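Long-range contacts in 6-aminohexanoate-cyclic-dimer hydrolase (Arthrobacter sp., PDB 3A2Q), which hydrolyses the cyclic dimer of 6-aminohexanoate, a by-product of nylon-6 manufacture, to the linear dimer: residues I436-S444 with L470-R479; R217-L226 with E460-E471. The protein carries 1 engineered substitution. All blocks are in the same frame, centred on the assembly; numbering follows the deposited sequence.

Overall arrangement
Both contacts belong to the alpha/beta fold of the amidase family and share helix 460-473, including Leu470 and Glu471. Contact 2 packs this helix against helix 219-229. Contact 1 joins its C-terminal end and the chain that follows to strand 435-442 of the central mixed sheet. Their centres lie about 13 Å apart. The two meet directly: Trp476 NE1 is 3.0 Å from Arg217 O, a probable hydrogen bond, and Leu438 CD1 packs on Ala467 CA at 3.9 Å. Both lie away from the pocket that holds 6-aminohexanoic acid and from Ser150, a probable charge-relay residue. Ala174 in that pocket is the engineered position, at the probable site of the acyl-ester intermediate.

Contact 1: residues I436-S444 with L470-R479; sequences ISLPIGMSS and LEGALPWVAR
Pro439 and Trp476 meet where a strand of the central amidase sheet is covered by the chain leaving helix 460-473. Pro439 is the centre of an inverse gamma turn. Its CG sits over one face of the indole in a CH-pi contact, 3.3 Å from the centroid of the five-membered ring and 3° off the normal. Trp476 CG lies between the backbone N and the carbonyl carbon (chi1 59°), which turns one face of the indole toward Pro439 CG. With the indole cut back to an alanine, Pro439 CG would probably lose its aromatic face and Arg217 O its indole N-H partner.

Apolar packing continues beside the ring. Leu438 CD1 and Ile440 CD1 both rest on Leu470 CD1, each side chain crossing that of Leu470 at about a right angle. Ile440 CG2 touches Leu474 CD1 at 3.6 Å. Helix 275-290 also packs on Leu470 and Leu474.

The polar part lies around Arg479. Pro439 O is near the plane of its guanidinium group, at the edge, and 2.7 Å from NH2. Met442 CG comes to 3.5 Å from Arg479 NE as the two side chains slide past each other in opposite directions. A water joins the segments and accepts from Arg479 NH2 at 3.1 Å. Ile440 O and, at 2.7 Å from the water, Leu474 O compete for its protons.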
loop_
_atom_site.group_PDB
_atom_site.type_symbol
_atom_site.label_atom_id
_atom_site.label_comp_id
_atom_site.label_asym_id
_atom_site.label_seq_id
_atom_site.Cartn_x
_atom_site.Cartn_y
_atom_site.Cartn_z
ATOM N N ILE A 436 -8.978 3.710 2.477
ATOM C CA ILE A 436 -8.969 2.326 2.040
ATOM C C ILE A 436 -9.475 2.172 0.611
ATOM O O ILE A 436 -10.371 2.899 0.174
ATOM C CB ILE A 436 -9.841 1.467 3.002
ATOM C CG1 ILE A 436 -9.626 -0.025 2.749
ATOM C CG2 ILE A 436 -11.316 1.826 2.826
ATOM C CD1 ILE A 436 -10.230 -0.900 3.831
ATOM N N SER A 437 -8.868 1.249 -0.129
ATOM C CA SER A 437 -9.305 0.974 -1.495
ATOM C C SER A 437 -10.021 -0.373 -1.451
ATOM O O SER A 437 -9.461 -1.349 -0.956
ATOM C CB SER A 437 -8.113 0.879 -2.449
ATOM O OG SER A 437 -8.562 0.638 -3.772
ATOM N N LEU A 438 -11.254 -0.412 -1.954
ATOM C CA LEU A 438 -12.054 -1.633 -1.988
ATOM C C LEU A 438 -12.198 -2.058 -3.446
ATOM O O LEU A 438 -12.475 -1.227 -4.308
ATOM C CB LEU A 438 -13.441 -1.372 -1.388
ATOM C CG LEU A 438 -13.452 -0.844 0.051
ATOM C CD1 LEU A 438 -14.896 -0.603 0.500
ATOM C CD2 LEU A 438 -12.766 -1.844 0.966
ATOM N N PRO A 439 -12.022 -3.361 -3.737
ATOM C CA PRO A 439 -12.125 -3.891 -5.107
ATOM C C PRO A 439 -13.565 -4.052 -5.593
ATOM O O PRO A 439 -14.021 -5.163 -5.886
ATOM C CB PRO A 439 -11.393 -5.223 -5.007
ATOM C CG PRO A 439 -11.733 -5.671 -3.621
ATOM C CD PRO A 439 -11.597 -4.412 -2.794
ATOM N N ILE A 440 -14.265 -2.928 -5.695
ATOM C CA ILE A 440 -15.665 -2.907 -6.100
ATOM C C ILE A 440 -15.935 -2.869 -7.601
ATOM O O ILE A 440 -16.976 -3.347 -8.058
ATOM C CB ILE A 440 -16.381 -1.703 -5.437
ATOM C CG1 ILE A 440 -16.420 -1.904 -3.921
ATOM C CG2 ILE A 440 -17.783 -1.533 -6.000
ATOM C CD1 ILE A 440 -16.951 -0.689 -3.162
ATOM N N GLY A 441 -15.009 -2.315 -8.376
ATOM C CA GLY A 441 -15.241 -2.228 -9.806
ATOM C C GLY A 441 -14.344 -3.046 -10.714
ATOM O O GLY A 441 -13.339 -3.614 -10.285
ATOM N N MET A 442 -14.739 -3.100 -11.983
ATOM C CA MET A 442 -14.004 -3.805 -13.030
ATOM C C MET A 442 -14.156 -2.988 -14.308
ATOM O O MET A 442 -15.231 -2.453 -14.587
ATOM C CB MET A 442 -14.579 -5.209 -13.260
ATOM C CG MET A 442 -14.318 -6.195 -12.140
ATOM S SD MET A 442 -12.577 -6.632 -11.984
ATOM C CE MET A 442 -12.379 -7.743 -13.387
ATOM N N SER A 443 -13.076 -2.885 -15.074
ATOM C CA SER A 443 -13.091 -2.143 -16.334
ATOM C C SER A 443 -13.807 -2.987 -17.377
ATOM O O SER A 443 -14.010 -4.187 -17.176
ATOM C CB SER A 443 -11.668 -1.887 -16.815
ATOM O OG SER A 443 -11.092 -3.108 -17.248
ATOM N N SER A 444 -14.175 -2.373 -18.497
ATOM C CA SER A 444 -14.864 -3.103 -19.548
ATOM C C SER A 444 -13.957 -4.169 -20.168
ATOM O O SER A 444 -14.437 -5.091 -20.833
ATOM C CB SER A 444 -15.386 -2.145 -20.622
ATOM O OG SER A 444 -14.347 -1.377 -21.199
ATOM N N LEU A 470 -20.256 -1.925 2.351
ATOM C CA LEU A 470 -20.073 -1.981 0.905
ATOM C C LEU A 470 -19.687 -3.381 0.452
ATOM O O LEU A 470 -20.047 -3.814 -0.639
ATOM C CB LEU A 470 -19.010 -0.974 0.462
ATOM C CG LEU A 470 -19.494 0.475 0.383
ATOM C CD1 LEU A 470 -18.318 1.394 0.076
ATOM C CD2 LEU A 470 -20.574 0.591 -0.690
ATOM N N GLU A 471 -18.946 -4.081 1.301
ATOM C CA GLU A 471 -18.522 -5.443 1.019
ATOM C C GLU A 471 -19.766 -6.329 0.931
ATOM O O GLU A 471 -19.805 -7.297 0.169
ATOM C CB GLU A 471 -17.606 -5.923 2.143
ATOM C CG GLU A 471 -17.071 -7.329 1.999
ATOM C CD GLU A 471 -16.152 -7.693 3.148
ATOM O OE1 GLU A 471 -16.577 -7.538 4.315
ATOM O OE2 GLU A 471 -15.008 -8.126 2.893
ATOM N N GLY A 472 -20.786 -5.981 1.709
ATOM C CA GLY A 472 -22.014 -6.755 1.708
ATOM C C GLY A 472 -22.972 -6.359 0.601
ATOM O O GLY A 472 -23.738 -7.188 0.109
ATOM N N ALA A 473 -22.925 -5.094 0.205
ATOM C CA ALA A 473 -23.800 -4.583 -0.844
ATOM C C ALA A 473 -23.256 -4.892 -2.236
ATOM O O ALA A 473 -24.018 -5.142 -3.175
ATOM C CB ALA A 473 -23.971 -3.078 -0.684
ATOM N N LEU A 474 -21.934 -4.875 -2.360
ATOM C CA LEU A 474 -21.294 -5.121 -3.644
ATOM C C LEU A 474 -20.168 -6.136 -3.498
ATOM O O LEU A 474 -19.023 -5.859 -3.845
ATOM C CB LEU A 474 -20.758 -3.796 -4.196
ATOM C CG LEU A 474 -21.813 -2.684 -4.292
ATOM C CD1 LEU A 474 -21.162 -1.366 -4.700
ATOM C CD2 LEU A 474 -22.896 -3.094 -5.296
ATOM N N PRO A 475 -20.486 -7.339 -2.993
ATOM C CA PRO A 475 -19.480 -8.386 -2.805
ATOM C C PRO A 475 -18.604 -8.606 -4.036
ATOM O O PRO A 475 -19.088 -8.577 -5.171
ATOM C CB PRO A 475 -20.316 -9.617 -2.441
ATOM C CG PRO A 475 -21.631 -9.350 -3.050
ATOM C CD PRO A 475 -21.842 -7.880 -2.800
ATOM N N TRP A 476 -17.317 -8.830 -3.796
ATOM C CA TRP A 476 -16.347 -9.029 -4.869
ATOM C C TRP A 476 -15.644 -10.384 -4.821
ATOM O O TRP A 476 -14.997 -10.794 -5.782
ATOM C CB TRP A 476 -15.299 -7.915 -4.804
ATOM C CG TRP A 476 -14.567 -7.856 -3.491
ATOM C CD1 TRP A 476 -13.560 -8.687 -3.068
ATOM C CD2 TRP A 476 -14.785 -6.921 -2.428
ATOM N NE1 TRP A 476 -13.143 -8.322 -1.810
ATOM C CE2 TRP A 476 -13.877 -7.243 -1.393
ATOM C CE3 TRP A 476 -15.659 -5.842 -2.248
ATOM C CZ2 TRP A 476 -13.820 -6.521 -0.191
ATOM C CZ3 TRP A 476 -15.601 -5.125 -1.051
ATOM C CH2 TRP A 476 -14.686 -5.471 -0.041
ATOM N N VAL A 477 -15.776 -11.079 -3.700
ATOM C CA VAL A 477 -15.121 -12.366 -3.515
ATOM C C VAL A 477 -15.345 -13.379 -4.649
ATOM O O VAL A 477 -14.510 -14.259 -4.877
ATOM C CB VAL A 477 -15.553 -12.993 -2.165
ATOM C CG1 VAL A 477 -17.018 -13.387 -2.215
ATOM C CG2 VAL A 477 -14.669 -14.180 -1.838
ATOM N N ALA A 478 -16.463 -13.248 -5.362
ATOM C CA ALA A 478 -16.785 -14.158 -6.461
ATOM C C ALA A 478 -15.841 -14.015 -7.653
ATOM O O ALA A 478 -15.653 -14.960 -8.421
ATOM C CB ALA A 478 -18.218 -13.935 -6.912
ATOM N N ARG A 479 -15.244 -12.836 -7.804
ATOM C CA ARG A 479 -14.340 -12.583 -8.922
ATOM C C ARG A 479 -12.904 -13.039 -8.650
ATOM O O ARG A 479 -12.369 -12.833 -7.559
ATOM C CB ARG A 479 -14.356 -11.091 -9.279
ATOM C CG ARG A 479 -15.738 -10.549 -9.650
ATOM C CD ARG A 479 -15.646 -9.167 -10.302
ATOM N NE ARG A 479 -15.196 -8.130 -9.376
ATOM C CZ ARG A 479 -15.986 -7.476 -8.527
ATOM N NH1 ARG A 479 -17.285 -7.738 -8.476
ATOM N NH2 ARG A 479 -15.474 -6.553 -7.724
HETATM O O HOH W 1 -18.020 -5.551 -6.367
#

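Contact 2: residues R217-L226 with E460-E471; sequences RSVRDIAALL and EDLLLQVAAQLE
Val219 and Leu464 interlock two nearly antiparallel helices by knobs-into-holes packing. The axes of the two helix segments come within 10.0 Å, and their N-to-C directions differ by 160°. Val219 sits among Leu464, Ala467, Ala468 and Glu471. Its CG1, anti to the backbone N (chi1 179°), reaches Leu464 O at 3.6 Å, while CG2 meets Ala467 CB. Leu464 fills the reciprocal hole among Val219, Ile222, Ala223 and Leu226. Its branches divide the work: CD1 touches Ala223 CB at 3.8 Å and meets Leu226 CD1 tip to tip, and CD2 packs on Ile222 CG2.

At one end, Glu471 slides past Val219 in the opposite direction. Its OE2 accepts from Val219 N at 3.0 Å, on the syn side and 34° out of the carboxylate plane. The negative charge therefore faces the N-terminus of helix 219-229, which would probably stabilise it. Two waters also hold the carboxylate. One donates to Arg217 O and Glu471 OE2; the other accepts from Arg220 N and donates to Glu471 OE1 at 2.6 Å.

Further out, strand 185-188 covers Ile222 and Leu226, and Tyr247 touches Leu464. Ser218 occupies the N-cap. Its OG is hydrogen-bonded to Asp9 OD2 and also accepts from Asp221 N at 3.2 Å.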
loop_
_atom_site.group_PDB
_atom_site.type_symbol
_atom_site.label_atom_id
_atom_site.label_comp_id
_atom_site.label_asym_id
_atom_site.label_seq_id
_atom_site.Cartn_x
_atom_site.Cartn_y
_atom_site.Cartn_z
ATOM N N ARG A 217 -8.143 -9.582 1.358
ATOM C CA ARG A 217 -9.267 -9.723 0.444
ATOM C C ARG A 217 -10.610 -9.534 1.156
ATOM O O ARG A 217 -11.671 -9.598 0.532
ATOM C CB ARG A 217 -9.223 -11.083 -0.269
ATOM C CG ARG A 217 -8.055 -11.228 -1.248
ATOM C CD ARG A 217 -8.250 -12.430 -2.161
ATOM N NE ARG A 217 -8.362 -13.668 -1.398
ATOM C CZ ARG A 217 -7.331 -14.355 -0.917
ATOM N NH1 ARG A 217 -6.087 -13.942 -1.122
ATOM N NH2 ARG A 217 -7.549 -15.451 -0.208
ATOM N N SER A 218 -10.566 -9.297 2.464
ATOM C CA SER A 218 -11.792 -9.070 3.224
ATOM C C SER A 218 -11.584 -7.918 4.199
ATOM O O SER A 218 -10.464 -7.659 4.639
ATOM C CB SER A 218 -12.200 -10.324 4.003
ATOM O OG SER A 218 -11.292 -10.590 5.057
ATOM N N VAL A 219 -12.667 -7.236 4.546
ATOM C CA VAL A 219 -12.566 -6.117 5.468
ATOM C C VAL A 219 -12.251 -6.602 6.884
ATOM O O VAL A 219 -11.559 -5.917 7.643
ATOM C CB VAL A 219 -13.863 -5.279 5.466
ATOM C CG1 VAL A 219 -13.746 -4.121 6.455
ATOM C CG2 VAL A 219 -14.122 -4.737 4.062
ATOM N N ARG A 220 -12.729 -7.792 7.239
ATOM C CA ARG A 220 -12.464 -8.295 8.579
ATOM C C ARG A 220 -10.984 -8.613 8.756
ATOM O O ARG A 220 -10.436 -8.461 9.849
ATOM C CB ARG A 220 -13.332 -9.521 8.886
ATOM C CG ARG A 220 -13.006 -10.777 8.099
ATOM C CD ARG A 220 -13.957 -11.901 8.500
ATOM N NE ARG A 220 -13.596 -13.183 7.904
ATOM C CZ ARG A 220 -14.233 -14.325 8.151
ATOM N NH1 ARG A 220 -15.267 -14.343 8.983
ATOM N NH2 ARG A 220 -13.830 -15.452 7.577
ATOM N N ASP A 221 -10.330 -9.045 7.681
ATOM C CA ASP A 221 -8.905 -9.352 7.740
ATOM C C ASP A 221 -8.107 -8.078 8.034
ATOM O O ASP A 221 -7.129 -8.109 8.775
ATOM C CB ASP A 221 -8.426 -9.952 6.418
ATOM C CG ASP A 221 -8.468 -11.473 6.410
ATOM O OD1 ASP A 221 -9.043 -12.074 7.343
ATOM O OD2 ASP A 221 -7.928 -12.069 5.456
ATOM N N ILE A 222 -8.523 -6.961 7.443
ATOM C CA ILE A 222 -7.839 -5.689 7.667
ATOM C C ILE A 222 -8.006 -5.270 9.125
ATOM O O ILE A 222 -7.046 -4.868 9.780
ATOM C CB ILE A 222 -8.396 -4.579 6.734
ATOM C CG1 ILE A 222 -8.055 -4.910 5.276
ATOM C CG2 ILE A 222 -7.812 -3.221 7.111
ATOM C CD1 ILE A 222 -6.561 -4.933 4.982
ATOM N N ALA A 223 -9.226 -5.373 9.632
ATOM C CA ALA A 223 -9.499 -5.007 11.017
ATOM C C ALA A 223 -8.636 -5.829 11.977
ATOM O O ALA A 223 -8.057 -5.291 12.917
ATOM C CB ALA A 223 -10.974 -5.211 11.329
ATOM N N ALA A 224 -8.543 -7.131 11.732
ATOM C CA ALA A 224 -7.741 -8.003 12.583
ATOM C C ALA A 224 -6.253 -7.657 12.513
ATOM O O ALA A 224 -5.548 -7.690 13.524
ATOM C CB ALA A 224 -7.965 -9.464 12.194
ATOM N N LEU A 225 -5.776 -7.326 11.319
ATOM C CA LEU A 225 -4.374 -6.964 11.133
ATOM C C LEU A 225 -4.021 -5.697 11.909
ATOM O O LEU A 225 -2.937 -5.590 12.480
ATOM C CB LEU A 225 -4.087 -6.753 9.647
ATOM C CG LEU A 225 -4.101 -8.040 8.823
ATOM C CD1 LEU A 225 -4.159 -7.716 7.342
ATOM C CD2 LEU A 225 -2.866 -8.862 9.166
ATOM N N LEU A 226 -4.936 -4.734 11.913
ATOM C CA LEU A 226 -4.719 -3.484 12.636
ATOM C C LEU A 226 -4.554 -3.763 14.124
ATOM O O LEU A 226 -3.725 -3.145 14.787
ATOM C CB LEU A 226 -5.895 -2.532 12.430
ATOM C CG LEU A 226 -5.886 -1.726 11.134
ATOM C CD1 LEU A 226 -7.181 -0.949 10.996
ATOM C CD2 LEU A 226 -4.684 -0.794 11.144
ATOM N N GLU A 460 -10.514 4.894 11.723
ATOM C CA GLU A 460 -10.546 3.628 11.001
ATOM C C GLU A 460 -11.791 2.851 11.421
ATOM O O GLU A 460 -12.313 2.043 10.660
ATOM C CB GLU A 460 -9.303 2.789 11.308
ATOM C CG GLU A 460 -8.072 3.189 10.517
ATOM C CD GLU A 460 -7.204 4.193 11.238
ATOM O OE1 GLU A 460 -7.750 5.158 11.807
ATOM O OE2 GLU A 460 -5.970 4.014 11.225
ATOM N N ASP A 461 -12.270 3.096 12.638
ATOM C CA ASP A 461 -13.457 2.395 13.107
ATOM C C ASP A 461 -14.645 2.650 12.178
ATOM O O ASP A 461 -15.310 1.706 11.750
ATOM C CB ASP A 461 -13.789 2.797 14.556
ATOM C CG ASP A 461 -14.051 4.283 14.712
ATOM O OD1 ASP A 461 -13.220 5.094 14.253
ATOM O OD2 ASP A 461 -15.088 4.641 15.310
ATOM N N LEU A 462 -14.904 3.915 11.852
ATOM C CA LEU A 462 -16.004 4.262 10.956
ATOM C C LEU A 462 -15.702 3.758 9.554
ATOM O O LEU A 462 -16.575 3.220 8.864
ATOM C CB LEU A 462 -16.200 5.778 10.892
ATOM C CG LEU A 462 -16.732 6.503 12.126
ATOM C CD1 LEU A 462 -16.860 7.991 11.804
ATOM C CD2 LEU A 462 -18.087 5.925 12.526
ATOM N N LEU A 463 -14.453 3.928 9.140
ATOM C CA LEU A 463 -14.039 3.501 7.811
ATOM C C LEU A 463 -14.277 2.010 7.584
ATOM O O LEU A 463 -14.854 1.623 6.572
ATOM C CB LEU A 463 -12.561 3.827 7.593
ATOM C CG LEU A 463 -12.001 3.553 6.197
ATOM C CD1 LEU A 463 -12.724 4.415 5.163
ATOM C CD2 LEU A 463 -10.518 3.846 6.197
ATOM N N LEU A 464 -13.838 1.177 8.523
ATOM C CA LEU A 464 -14.003 -0.268 8.388
ATOM C C LEU A 464 -15.465 -0.664 8.493
ATOM O O LEU A 464 -15.885 -1.674 7.930
ATOM C CB LEU A 464 -13.186 -1.006 9.449
ATOM C CG LEU A 464 -11.667 -0.850 9.337
ATOM C CD1 LEU A 464 -10.984 -1.498 10.525
ATOM C CD2 LEU A 464 -11.189 -1.468 8.036
ATOM N N GLN A 465 -16.242 0.134 9.217
ATOM C CA GLN A 465 -17.663 -0.141 9.358
ATOM C C GLN A 465 -18.372 0.058 8.019
ATOM O O GLN A 465 -19.147 -0.798 7.584
ATOM C CB GLN A 465 -18.261 0.765 10.433
ATOM C CG GLN A 465 -18.009 0.249 11.836
ATOM C CD GLN A 465 -18.176 1.319 12.890
ATOM O OE1 GLN A 465 -18.782 2.360 12.644
ATOM N NE2 GLN A 465 -17.639 1.063 14.077
ATOM N N VAL A 466 -18.099 1.177 7.355
ATOM C CA VAL A 466 -18.724 1.442 6.063
ATOM C C VAL A 466 -18.148 0.527 4.987
ATOM O O VAL A 466 -18.846 0.134 4.051
ATOM C CB VAL A 466 -18.547 2.913 5.642
ATOM C CG1 VAL A 466 -19.134 3.132 4.251
ATOM C CG2 VAL A 466 -19.259 3.815 6.637
ATOM N N ALA A 467 -16.876 0.175 5.121
ATOM C CA ALA A 467 -16.261 -0.709 4.145
ATOM C C ALA A 467 -16.980 -2.055 4.234
ATOM O O ALA A 467 -17.229 -2.709 3.223
ATOM C CB ALA A 467 -14.776 -0.881 4.447
ATOM N N ALA A 468 -17.318 -2.463 5.453
ATOM C CA ALA A 468 -18.012 -3.728 5.656
ATOM C C ALA A 468 -19.387 -3.691 4.994
ATOM O O ALA A 468 -19.830 -4.688 4.424
ATOM C CB ALA A 468 -18.152 -4.020 7.148
ATOM N N GLN A 469 -20.061 -2.545 5.066
ATOM C CA GLN A 469 -21.382 -2.410 4.454
ATOM C C GLN A 469 -21.287 -2.529 2.932
ATOM O O GLN A 469 -22.133 -3.153 2.294
ATOM C CB GLN A 469 -22.014 -1.061 4.816
ATOM C CG GLN A 469 -22.087 -0.780 6.310
ATOM C CD GLN A 469 -22.836 0.497 6.625
ATOM O OE1 GLN A 469 -22.758 1.476 5.889
ATOM N NE2 GLN A 469 -23.559 0.497 7.738
ATOM N N LEU A 470 -20.256 -1.925 2.351
ATOM C CA LEU A 470 -20.073 -1.981 0.905
ATOM C C LEU A 470 -19.687 -3.381 0.452
ATOM O O LEU A 470 -20.047 -3.814 -0.639
ATOM C CB LEU A 470 -19.010 -0.974 0.462
ATOM C CG LEU A 470 -19.494 0.475 0.383
ATOM C CD1 LEU A 470 -18.318 1.394 0.076
ATOM C CD2 LEU A 470 -20.574 0.591 -0.690
ATOM N N GLU A 471 -18.946 -4.081 1.301
ATOM C CA GLU A 471 -18.522 -5.443 1.019
ATOM C C GLU A 471 -19.766 -6.329 0.931
ATOM O O GLU A 471 -19.805 -7.297 0.169
ATOM C CB GLU A 471 -17.606 -5.923 2.143
ATOM C CG GLU A 471 -17.071 -7.329 1.999
ATOM C CD GLU A 471 -16.152 -7.693 3.148
ATOM O OE1 GLU A 471 -16.577 -7.538 4.315
ATOM O OE2 GLU A 471 -15.008 -8.126 2.893
HETATM O O HOH W 2 -14.539 -9.854 0.836
HETATM O O HOH W 3 -15.245 -8.909 6.133
#